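Acetylene hydratase (Pelobacter acetylenicus, PDB 2E7Z) catalyses the hydration of acetylene to acetaldehyde, using a tungsten bis(molybdopterin guanine dinucleotide) cofactor and a [4Fe-4S] cluster. Local coordinates at residues P62-G67 with A450-P455. Numbering follows the deposited sequence.
Sequences PLKNVG and ADYVLP
Strand 63-65 pairs antiparallel with strand 452-455 in a mixed sheet, their axes approaching to 4.9 Å and their N-to-C directions 171° apart. L63 and V453 form the hydrogen-bonded pair: L63 N reaches V453 O at 2.9 Å, and V453 N returns to L63 O at the same distance. Farther along, N65 N binds D451 O at 2.8 Å, nearly straight at the hydrogen (175°); a water donating to both D451 O and N65 O adds a second link.

At the non-hydrogen-bonded pair, K64 and Y452 run side by side. With CG anti to the backbone N (chi1 176°) and the chain extended beyond, the lysine methylenes follow the ring, CG lying 3.7 Å from Y452 CE2. Both polar ends converge on E86 of helix 80-98, K64 NZ by a salt bridge and Y452 OH by a hydrogen bond. P62 CB touches L454 CD2 at 3.9 Å, with W80 against both side chains. Just past the strand, N65 OD1 accepts from G67 N, closing an Asx turn.

Strands 63-65 and 75-77 form an antiparallel edge on the otherwise parallel sheet beginning with 452-455 and 435-440, the latter carrying cofactor-binding Y439, within the molybdopterin oxidoreductase family region.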
# COMPACT_ATOMS: atom_id res chain seq x y z
N PRO A 62 23.39 6.13 -14.57
CA PRO A 62 22.30 6.37 -15.51
C PRO A 62 22.49 5.61 -16.83
O PRO A 62 23.60 5.56 -17.38
CB PRO A 62 22.37 7.87 -15.75
CG PRO A 62 22.96 8.43 -14.49
CD PRO A 62 24.00 7.40 -14.11
N LEU A 63 21.39 5.02 -17.30
CA LEU A 63 21.39 4.34 -18.60
C LEU A 63 20.39 4.99 -19.54
O LEU A 63 19.27 5.28 -19.15
CB LEU A 63 21.04 2.86 -18.45
CG LEU A 63 21.95 2.00 -17.58
CD1 LEU A 63 21.29 0.69 -17.30
CD2 LEU A 63 23.29 1.80 -18.32
N LYS A 64 20.80 5.24 -20.77
CA LYS A 64 19.93 5.72 -21.81
C LYS A 64 19.61 4.59 -22.78
O LYS A 64 20.50 3.84 -23.21
CB LYS A 64 20.63 6.85 -22.57
CG LYS A 64 19.85 7.36 -23.74
CD LYS A 64 20.51 8.54 -24.42
CE LYS A 64 19.67 8.99 -25.59
NZ LYS A 64 20.26 10.17 -26.26
N ASN A 65 18.35 4.45 -23.14
CA ASN A 65 18.01 3.48 -24.15
C ASN A 65 18.37 4.04 -25.51
O ASN A 65 17.93 5.13 -25.89
CB ASN A 65 16.52 3.16 -24.07
CG ASN A 65 16.19 1.96 -24.88
OD1 ASN A 65 16.26 2.00 -26.12
ND2 ASN A 65 15.89 0.85 -24.21
N VAL A 66 19.22 3.30 -26.22
CA VAL A 66 19.66 3.71 -27.55
C VAL A 66 19.17 2.74 -28.61
O VAL A 66 19.76 2.63 -29.68
CB VAL A 66 21.22 3.91 -27.59
CG1 VAL A 66 21.58 5.14 -26.73
CG2 VAL A 66 21.96 2.65 -27.15
N GLY A 67 18.11 2.01 -28.28
CA GLY A 67 17.44 1.16 -29.26
C GLY A 67 16.51 1.99 -30.13
O GLY A 67 16.40 3.22 -29.97
N ALA A 450 11.87 1.75 -20.23
CA ALA A 450 12.18 3.15 -20.06
C ALA A 450 13.05 3.72 -21.18
O ALA A 450 13.73 2.97 -21.88
CB ALA A 450 12.82 3.38 -18.71
N ASP A 451 13.02 5.05 -21.31
CA ASP A 451 14.04 5.78 -22.09
C ASP A 451 15.31 5.98 -21.27
O ASP A 451 16.43 6.00 -21.81
CB ASP A 451 13.50 7.13 -22.55
CG ASP A 451 12.35 6.95 -23.50
OD1 ASP A 451 12.58 6.66 -24.70
OD2 ASP A 451 11.20 7.10 -23.07
N TYR A 452 15.14 6.15 -19.96
CA TYR A 452 16.25 6.40 -19.03
C TYR A 452 16.01 5.64 -17.75
O TYR A 452 14.87 5.72 -17.20
CB TYR A 452 16.39 7.91 -18.67
CG TYR A 452 16.60 8.78 -19.89
CD1 TYR A 452 15.51 9.28 -20.60
CD2 TYR A 452 17.90 9.05 -20.35
CE1 TYR A 452 15.67 10.05 -21.73
CE2 TYR A 452 18.10 9.79 -21.51
CZ TYR A 452 16.98 10.27 -22.20
OH TYR A 452 17.15 11.00 -23.35
N VAL A 453 17.05 4.94 -17.29
CA VAL A 453 16.99 4.28 -16.01
C VAL A 453 17.99 4.99 -15.12
O VAL A 453 19.16 5.15 -15.49
CB VAL A 453 17.30 2.79 -16.13
CG1 VAL A 453 17.25 2.09 -14.74
CG2 VAL A 453 16.29 2.12 -17.08
N LEU A 454 17.52 5.48 -13.98
CA LEU A 454 18.33 6.31 -13.09
C LEU A 454 18.57 5.58 -11.81
O LEU A 454 17.67 5.03 -11.24
CB LEU A 454 17.67 7.66 -12.82
CG LEU A 454 17.39 8.48 -14.08
CD1 LEU A 454 16.68 9.75 -13.66
CD2 LEU A 454 18.69 8.83 -14.78
N PRO A 455 19.85 5.51 -11.37
CA PRO A 455 20.16 4.73 -10.18
C PRO A 455 19.82 5.35 -8.84
O PRO A 455 20.31 6.43 -8.50
CB PRO A 455 21.68 4.56 -10.28
CG PRO A 455 22.14 5.82 -10.96
CD PRO A 455 21.05 6.10 -11.99
O HOH W 1 16.53 7.19 -24.58